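PDB 3BB7: interpain A from Prevotella intermedia, which is the zymogen of a cysteine protease of the C10 family, which probably cleaves peptide bonds once autocatalytically activated. Local coordinates for residues A[245-255]-A[267-275]. The protein carries 1 engineered substitution. Residues are numbered along the deposited sequence; the frame is centred on the assembly and turned at random. Where two conformers were deposited one is given.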
loop_
_atom_site.group_PDB
_atom_site.type_symbol
_atom_site.label_atom_id
_atom_site.label_comp_id
_atom_site.label_asym_id
_atom_site.label_seq_id
_atom_site.Cartn_x
_atom_site.Cartn_y
_atom_site.Cartn_z
ATOM N N LEU A 245 -3.576 -13.526 4.976
ATOM C CA LEU A 245 -2.553 -13.206 5.984
ATOM C C LEU A 245 -2.246 -14.384 6.901
ATOM O O LEU A 245 -1.090 -14.556 7.323
ATOM C CB LEU A 245 -2.914 -11.915 6.759
ATOM C CG LEU A 245 -2.457 -10.595 6.056
ATOM C CD1 LEU A 245 -0.916 -10.478 5.950
ATOM C CD2 LEU A 245 -3.064 -10.424 4.696
ATOM N N THR A 246 -3.267 -15.191 7.217
ATOM C CA THR A 246 -3.050 -16.423 7.977
ATOM C C THR A 246 -2.007 -17.311 7.289
ATOM O O THR A 246 -1.246 -18.038 7.942
ATOM C CB THR A 246 -4.369 -17.198 8.077
ATOM O OG1 THR A 246 -5.228 -16.527 9.004
ATOM C CG2 THR A 246 -4.150 -18.648 8.550
ATOM N N LYS A 247 -2.027 -17.319 5.963
ATOM C CA LYS A 247 -1.081 -18.075 5.163
ATOM C C LYS A 247 0.283 -17.392 5.009
ATOM O O LYS A 247 1.170 -17.934 4.337
ATOM C CB LYS A 247 -1.658 -18.316 3.765
ATOM C CG LYS A 247 -2.945 -19.116 3.746
ATOM C CD LYS A 247 -3.597 -19.085 2.367
ATOM C CE LYS A 247 -4.991 -19.715 2.386
ATOM N NZ LYS A 247 -5.049 -21.035 3.097
ATOM N N GLY A 248 0.445 -16.210 5.599
ATOM C CA GLY A 248 1.709 -15.468 5.516
ATOM C C GLY A 248 1.896 -14.763 4.176
ATOM O O GLY A 248 3.036 -14.653 3.675
ATOM N N HIS A 249 0.785 -14.289 3.591
ATOM C CA HIS A 249 0.840 -13.591 2.314
ATOM C C HIS A 249 0.434 -12.129 2.419
ATOM O O HIS A 249 -0.767 -11.817 2.414
ATOM C CB HIS A 249 -0.114 -14.238 1.312
ATOM C CG HIS A 249 0.132 -15.695 1.069
ATOM N ND1 HIS A 249 -0.826 -16.501 0.496
ATOM C CD2 HIS A 249 1.212 -16.482 1.284
ATOM C CE1 HIS A 249 -0.352 -17.733 0.377
ATOM N NE2 HIS A 249 0.886 -17.749 0.842
ATOM N N PRO A 250 1.415 -11.210 2.484
ATOM C CA PRO A 250 1.060 -9.786 2.509
ATOM C C PRO A 250 0.401 -9.431 1.191
ATOM O O PRO A 250 0.705 -10.060 0.143
ATOM C CB PRO A 250 2.404 -9.081 2.631
ATOM C CG PRO A 250 3.415 -10.136 3.040
ATOM C CD PRO A 250 2.868 -11.457 2.547
ATOM N N LEU A 251 -0.510 -8.454 1.233
ATOM C CA LEU A 251 -1.354 -8.087 0.094
ATOM C C LEU A 251 -1.073 -6.698 -0.459
ATOM O O LEU A 251 -1.064 -5.742 0.295
ATOM C CB LEU A 251 -2.837 -8.152 0.475
ATOM C CG LEU A 251 -3.326 -9.536 0.938
ATOM C CD1 LEU A 251 -4.713 -9.440 1.507
ATOM C CD2 LEU A 251 -3.323 -10.490 -0.220
ATOM N N ILE A 252 -0.860 -6.592 -1.764
ATOM C CA ILE A 252 -0.787 -5.295 -2.427
ATOM C C ILE A 252 -2.228 -4.779 -2.521
ATOM O O ILE A 252 -3.125 -5.510 -2.982
ATOM C CB ILE A 252 -0.209 -5.496 -3.846
ATOM C CG1 ILE A 252 1.211 -6.094 -3.761
ATOM C CG2 ILE A 252 -0.252 -4.187 -4.655
ATOM C CD1 ILE A 252 1.730 -6.667 -5.084
ATOM N N TYR A 253 -2.488 -3.551 -2.065
ATOM C CA TYR A 253 -3.858 -3.058 -1.936
ATOM C C TYR A 253 -3.892 -1.593 -2.378
ATOM O O TYR A 253 -2.972 -0.835 -2.086
ATOM C CB TYR A 253 -4.240 -3.154 -0.463
ATOM C CG TYR A 253 -5.724 -3.100 -0.104
ATOM C CD1 TYR A 253 -6.412 -4.263 0.231
ATOM C CD2 TYR A 253 -6.430 -1.891 -0.110
ATOM C CE1 TYR A 253 -7.744 -4.231 0.599
ATOM C CE2 TYR A 253 -7.785 -1.837 0.260
ATOM C CZ TYR A 253 -8.441 -3.018 0.605
ATOM O OH TYR A 253 -9.774 -2.970 0.991
ATOM N N GLY A 254 -4.942 -1.165 -3.072
ATOM C CA GLY A 254 -5.009 0.244 -3.439
ATOM C C GLY A 254 -6.012 0.483 -4.533
ATOM O O GLY A 254 -6.872 -0.360 -4.812
ATOM N N GLY A 255 -5.902 1.630 -5.184
ATOM C CA GLY A 255 -6.856 1.982 -6.235
ATOM C C GLY A 255 -6.609 3.368 -6.776
ATOM O O GLY A 255 -5.724 4.076 -6.304
ATOM N N HIS A 267 -3.492 5.529 -4.918
ATOM C CA HIS A 267 -3.020 5.169 -3.607
ATOM C C HIS A 267 -2.755 3.680 -3.647
ATOM O O HIS A 267 -3.449 2.912 -4.330
ATOM C CB HIS A 267 -4.079 5.480 -2.529
ATOM C CG HIS A 267 -5.484 5.235 -2.978
ATOM N ND1 HIS A 267 -6.218 4.125 -2.609
ATOM C CD2 HIS A 267 -6.294 5.977 -3.769
ATOM C CE1 HIS A 267 -7.408 4.179 -3.187
ATOM N NE2 HIS A 267 -7.481 5.300 -3.886
ATOM N N ALA A 268 -1.757 3.242 -2.911
ATOM C CA ALA A 268 -1.514 1.810 -2.774
ATOM C C ALA A 268 -0.617 1.594 -1.586
ATOM O O ALA A 268 0.152 2.472 -1.196
ATOM C CB ALA A 268 -0.888 1.199 -4.070
ATOM N N PHE A 269 -0.738 0.416 -0.995
ATOM C CA PHE A 269 -0.055 0.123 0.231
ATOM C C PHE A 269 -0.057 -1.379 0.384
ATOM O O PHE A 269 -0.632 -2.100 -0.456
ATOM C CB PHE A 269 -0.714 0.845 1.430
ATOM C CG PHE A 269 -2.220 0.653 1.549
ATOM C CD1 PHE A 269 -2.771 -0.425 2.267
ATOM C CD2 PHE A 269 -3.087 1.579 0.982
ATOM C CE1 PHE A 269 -4.160 -0.562 2.406
ATOM C CE2 PHE A 269 -4.485 1.440 1.132
ATOM C CZ PHE A 269 -4.999 0.368 1.818
ATOM N N VAL A 270 0.581 -1.849 1.449
ATOM C CA VAL A 270 0.621 -3.278 1.735
ATOM C C VAL A 270 -0.151 -3.568 3.021
ATOM O O VAL A 270 0.049 -2.870 4.040
ATOM C CB VAL A 270 2.070 -3.831 1.852
ATOM C CG1 VAL A 270 2.065 -5.341 2.098
ATOM C CG2 VAL A 270 2.847 -3.458 0.598
ATOM N N ILE A 271 -1.021 -4.582 2.977
ATOM C CA ILE A 271 -1.584 -5.130 4.232
ATOM C C ILE A 271 -0.707 -6.292 4.613
ATOM O O ILE A 271 -0.591 -7.286 3.867
ATOM C CB ILE A 271 -3.050 -5.606 4.088
ATOM C CG1 ILE A 271 -3.962 -4.395 3.773
ATOM C CG2 ILE A 271 -3.502 -6.410 5.362
ATOM C CD1 ILE A 271 -5.366 -4.827 3.385
ATOM N N ASP A 272 -0.111 -6.202 5.790
ATOM C CA ASP A 272 0.845 -7.208 6.205
ATOM C C ASP A 272 0.569 -7.803 7.571
ATOM O O ASP A 272 1.457 -8.374 8.197
ATOM C CB ASP A 272 2.286 -6.689 6.089
ATOM C CG ASP A 272 2.618 -5.613 7.077
ATOM O OD1 ASP A 272 3.835 -5.359 7.252
ATOM O OD2 ASP A 272 1.695 -5.015 7.697
ATOM N N GLY A 273 -0.688 -7.741 7.998
ATOM C CA GLY A 273 -1.073 -8.411 9.261
ATOM C C GLY A 273 -2.473 -7.966 9.641
ATOM O O GLY A 273 -3.097 -7.140 8.947
ATOM N N TYR A 274 -2.940 -8.452 10.784
ATOM C CA TYR A 274 -4.208 -8.012 11.362
ATOM C C TYR A 274 -4.205 -8.358 12.825
ATOM O O TYR A 274 -3.454 -9.238 13.260
ATOM C CB TYR A 274 -5.417 -8.645 10.675
ATOM C CG TYR A 274 -5.510 -10.162 10.702
ATOM C CD1 TYR A 274 -5.046 -10.932 9.641
ATOM C CD2 TYR A 274 -6.075 -10.828 11.792
ATOM C CE1 TYR A 274 -5.143 -12.310 9.675
ATOM C CE2 TYR A 274 -6.174 -12.206 11.826
ATOM C CZ TYR A 274 -5.731 -12.939 10.747
ATOM O OH TYR A 274 -5.829 -14.304 10.767
ATOM N N ASN A 275 -5.025 -7.635 13.583
ATOM C CA ASN A 275 -5.127 -7.918 15.012
ATOM C C ASN A 275 -6.443 -8.621 15.338
ATOM O O ASN A 275 -7.271 -8.878 14.443
ATOM C CB ASN A 275 -4.839 -6.668 15.888
ATOM C CG ASN A 275 -5.914 -5.594 15.825
ATOM O OD1 ASN A 275 -7.012 -5.801 15.313
ATOM N ND2 ASN A 275 -5.582 -4.402 16.353
#
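L251 and I271, Y253 and F269, and G255 and H267 are hydrogen-bonded pairs of an antiparallel beta hairpin, strands 251-255 and 267-274. Each pair makes two N-H...O=C bonds. The straightest runs from L251 N to I271 O, 2.9 Å at 167°. The hairpin lies in the central sheet of the C10 peptidase domain, with strand 312-315 beside 251-255 and strand 280-283 beside 267-274. It carries H267, the predicted proton acceptor of the active site.

The H267 ring lies back over its partner. CG sits between the backbone N and the carbonyl carbon, chi1 37°, which puts G255 O over the ring centre, 3.1 Å above the plane. G255 CA also makes a CH-pi contact with this ring. H267 NE2 is hydrogen-bonded to E310, and W53 of helix 49-68 stacks on the ring.

G254 pairs with A268, and their CA atoms are only 3.9 Å apart. G254 CA makes a CA-H...O contact with H267 O, 3.2 Å away. A268 is close to A116, the engineered alanine at the predicted nucleophile position.

Y253 and F269 point the same way from the sheet. Their planes are 28° apart but slid, so the rings barely overlap. Y253 CB lies over the F269 face. I271 CD1 meets Y253 CD1 at 3.4 Å, while F269 CZ meets Y253 CD2 at 3.3 Å. Y253 is buried, and its hydroxyl is hydrogen-bonded to Q311 and W237.

On the other side of the sheet, P250 CB touches V270 CG1, and helix 116-128 packs against both residues. Past the last paired residues, the end of helix 234-246 meets the end of strand 267-274. L245 CD1 rests 3.4 Å from G273 N, and L245 CB meets the edge of the Y274 ring at CE1, 3.7 Å away.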